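Local coordinates for amine Dehydrogenase (Pseudomonas putida, PDB 1JMX), which probably forms the beta-propeller subunit of a quinohemoprotein amine dehydrogenase, which oxidises primary amines and passes the electrons on to heme c, at residues R262-P267 against V300-K305. Sequence-based numbering, arbitrary orientation.
Sequences RSPKDP and VAFDKK
Phe302 turns one ring face to the Ser263–Pro264 peptide and makes two CH-pi contacts there. Ser263 CA sits 3.6 Å above the ring plane near CE1 and CZ, while Pro264 CD lies over the inner end of the ring, 3.8 Å from Phe302 CG. The serine hydroxyl, with OG anti to the backbone N (chi1 177°), is directed into its own loop, where it accepts a 3.2 Å hydrogen bond from Lys265 N and a weak one from Asp266 N. This ST turn holds the loop's shape where the ring packs against it. Beyond the phenylalanine the chain leaves the strand, and Pro264 follows it: its CG lies 3.8 Å from Asp303 O and 3.7 Å from Lys304 O. The carboxylate of Asp303 serves its own turn, with OD2 accepting from the backbone N of Gly306 and Asp307. At Lys305 the carbonyl makes the approach, with O 3.4 Å from Lys265 CB. No hydrogen bond joins the two segments, but Val300 N, bonded to Thr259 OG1, adds a polar link between adjacent four-stranded antiparallel blades of the propeller. Segment 262-267 leaves strand 257-262 and leads toward strand 269-274 in one; 300-305 runs off strand 299-302, the first of the next. Tyr271, edge-to-face with Phe302, and Leu309 of strand 309-312 extend the hydrophobic packing between these sheets.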
ATOM      1  N   ARG B 262       9.446 -31.486   4.474  1.00 17.62           N
ATOM      2  CA  ARG B 262       9.772 -32.571   5.364  1.00 20.24           C
ATOM      3  C   ARG B 262      11.091 -33.137   4.896  1.00 20.35           C
ATOM      4  O   ARG B 262      11.359 -33.219   3.690  1.00 21.13           O
ATOM      5  CB  ARG B 262       8.701 -33.642   5.349  1.00 22.40           C
ATOM      6  CG  ARG B 262       7.535 -33.265   6.187  1.00 26.80           C
ATOM      7  CD  ARG B 262       6.879 -34.487   6.687  1.00 31.66           C
ATOM      8  NE  ARG B 262       5.967 -35.048   5.712  1.00 36.35           N
ATOM      9  CZ  ARG B 262       5.305 -36.186   5.898  1.00 39.61           C
ATOM     10  NH1 ARG B 262       5.484 -36.891   7.014  1.00 39.45           N
ATOM     11  NH2 ARG B 262       4.378 -36.560   5.018  1.00 43.04           N
ATOM     12  N   SER B 263      11.938 -33.458   5.866  1.00 21.09           N
ATOM     13  CA  SER B 263      13.250 -34.006   5.593  1.00 20.44           C
ATOM     14  C   SER B 263      13.094 -35.397   5.027  1.00 20.82           C
ATOM     15  O   SER B 263      12.276 -36.181   5.517  1.00 20.85           O
ATOM     16  CB  SER B 263      14.064 -34.073   6.883  1.00 20.64           C
ATOM     17  OG  SER B 263      15.325 -34.667   6.661  1.00 22.23           O
ATOM     18  N   PRO B 264      13.786 -35.683   3.913  1.00 21.06           N
ATOM     19  CA  PRO B 264      13.719 -37.011   3.291  1.00 22.11           C
ATOM     20  C   PRO B 264      14.488 -38.031   4.167  1.00 24.57           C
ATOM     21  O   PRO B 264      14.304 -39.250   4.053  1.00 24.38           O
ATOM     22  CB  PRO B 264      14.395 -36.779   1.937  1.00 20.74           C
ATOM     23  CG  PRO B 264      15.350 -35.666   2.208  1.00 19.77           C
ATOM     24  CD  PRO B 264      14.537 -34.740   3.065  1.00 19.06           C
ATOM     25  N   LYS B 265      15.318 -37.485   5.060  1.00 26.23           N
ATOM     26  CA  LYS B 265      16.157 -38.219   6.010  1.00 27.00           C
ATOM     27  C   LYS B 265      15.280 -38.644   7.198  1.00 27.86           C
ATOM     28  O   LYS B 265      15.302 -39.802   7.623  1.00 28.73           O
ATOM     29  CB  LYS B 265      17.274 -37.272   6.456  1.00 27.33           C
ATOM     30  CG  LYS B 265      18.378 -37.847   7.318  1.00 30.02           C
ATOM     31  CD  LYS B 265      19.474 -36.803   7.428  1.00 31.87           C
ATOM     32  CE  LYS B 265      20.683 -37.282   8.203  1.00 34.56           C
ATOM     33  NZ  LYS B 265      21.753 -36.217   8.157  1.00 37.11           N
ATOM     34  N   ASP B 266      14.535 -37.690   7.748  1.00 27.96           N
ATOM     35  CA  ASP B 266      13.611 -37.959   8.843  1.00 27.95           C
ATOM     36  C   ASP B 266      12.348 -37.169   8.521  1.00 28.60           C
ATOM     37  O   ASP B 266      12.313 -35.936   8.640  1.00 29.09           O
ATOM     38  CB  ASP B 266      14.183 -37.552  10.206  1.00 28.43           C
ATOM     39  CG  ASP B 266      13.239 -37.879  11.371  1.00 28.21           C
ATOM     40  OD1 ASP B 266      13.540 -37.472  12.505  1.00 30.43           O
ATOM     41  OD2 ASP B 266      12.194 -38.529  11.176  1.00 30.66           O
ATOM     42  N   PRO B 267      11.304 -37.877   8.061  1.00 28.02           N
ATOM     43  CA  PRO B 267      10.001 -37.324   7.685  1.00 27.79           C
ATOM     44  C   PRO B 267       9.206 -36.758   8.851  1.00 27.31           C
ATOM     45  O   PRO B 267       8.222 -36.054   8.648  1.00 27.87           O
ATOM     46  CB  PRO B 267       9.295 -38.527   7.067  1.00 28.48           C
ATOM     47  CG  PRO B 267       9.836 -39.664   7.864  1.00 29.09           C
ATOM     48  CD  PRO B 267      11.314 -39.339   7.878  1.00 27.87           C
ATOM     49  N   VAL B 300      12.698 -23.198   0.932  1.00 13.13           N
ATOM     50  CA  VAL B 300      13.595 -24.253   1.390  1.00 14.61           C
ATOM     51  C   VAL B 300      13.771 -25.278   0.273  1.00 15.73           C
ATOM     52  O   VAL B 300      12.912 -25.417  -0.600  1.00 16.70           O
ATOM     53  CB  VAL B 300      13.075 -25.018   2.657  1.00 12.94           C
ATOM     54  CG1 VAL B 300      13.189 -24.158   3.898  1.00 14.64           C
ATOM     55  CG2 VAL B 300      11.650 -25.500   2.465  1.00 13.72           C
ATOM     56  N   ALA B 301      14.909 -25.962   0.294  1.00 15.78           N
ATOM     57  CA  ALA B 301      15.222 -27.016  -0.665  1.00 15.17           C
ATOM     58  C   ALA B 301      16.150 -28.013   0.029  1.00 14.73           C
ATOM     59  O   ALA B 301      17.107 -27.625   0.679  1.00 14.67           O
ATOM     60  CB  ALA B 301      15.887 -26.441  -1.918  1.00 12.77           C
ATOM     61  N   PHE B 302      15.793 -29.287  -0.034  1.00 15.60           N
ATOM     62  CA  PHE B 302      16.585 -30.366   0.551  1.00 15.82           C
ATOM     63  C   PHE B 302      17.276 -31.140  -0.572  1.00 16.61           C
ATOM     64  O   PHE B 302      16.700 -31.320  -1.649  1.00 14.75           O
ATOM     65  CB  PHE B 302      15.667 -31.360   1.273  1.00 15.88           C
ATOM     66  CG  PHE B 302      15.515 -31.114   2.746  1.00 15.53           C
ATOM     67  CD1 PHE B 302      14.288 -30.722   3.274  1.00 13.86           C
ATOM     68  CD2 PHE B 302      16.580 -31.339   3.616  1.00 17.11           C
ATOM     69  CE1 PHE B 302      14.121 -30.566   4.641  1.00 13.65           C
ATOM     70  CE2 PHE B 302      16.421 -31.184   4.984  1.00 16.23           C
ATOM     71  CZ  PHE B 302      15.187 -30.799   5.497  1.00 14.74           C
ATOM     72  N   ASP B 303      18.512 -31.575  -0.348  1.00 16.77           N
ATOM     73  CA  ASP B 303      19.155 -32.391  -1.363  1.00 17.98           C
ATOM     74  C   ASP B 303      18.551 -33.803  -1.215  1.00 18.60           C
ATOM     75  O   ASP B 303      17.734 -34.036  -0.318  1.00 18.60           O
ATOM     76  CB  ASP B 303      20.697 -32.353  -1.281  1.00 16.54           C
ATOM     77  CG  ASP B 303      21.270 -32.965  -0.006  1.00 16.37           C
ATOM     78  OD1 ASP B 303      22.510 -32.985   0.103  1.00 17.53           O
ATOM     79  OD2 ASP B 303      20.526 -33.425   0.878  1.00 18.55           O
ATOM     80  N   LYS B 304      18.958 -34.736  -2.072  1.00 21.18           N
ATOM     81  CA  LYS B 304      18.410 -36.093  -2.067  1.00 23.37           C
ATOM     82  C   LYS B 304      18.435 -36.833  -0.739  1.00 24.10           C
ATOM     83  O   LYS B 304      17.418 -37.389  -0.320  1.00 24.21           O
ATOM     84  CB  LYS B 304      19.071 -36.941  -3.153  1.00 25.14           C
ATOM     85  CG  LYS B 304      18.100 -37.471  -4.202  1.00 29.17           C
ATOM     86  CD  LYS B 304      17.393 -36.339  -4.963  1.00 31.04           C
ATOM     87  CE  LYS B 304      16.443 -36.894  -6.018  1.00 31.22           C
ATOM     88  NZ  LYS B 304      15.766 -35.806  -6.755  1.00 32.63           N
ATOM     89  N   LYS B 305      19.586 -36.829  -0.076  1.00 26.16           N
ATOM     90  CA  LYS B 305      19.726 -37.514   1.207  1.00 27.82           C
ATOM     91  C   LYS B 305      19.213 -36.720   2.401  1.00 27.54           C
ATOM     92  O   LYS B 305      18.866 -37.301   3.427  1.00 27.71           O
ATOM     93  CB  LYS B 305      21.181 -37.934   1.444  1.00 30.76           C
ATOM     94  CG  LYS B 305      21.631 -39.130   0.603  1.00 33.88           C
ATOM     95  CD  LYS B 305      23.102 -39.459   0.851  1.00 37.77           C
ATOM     96  CE  LYS B 305      23.379 -39.764   2.334  1.00 39.76           C
ATOM     97  NZ  LYS B 305      24.844 -39.902   2.638  1.00 40.31           N
TER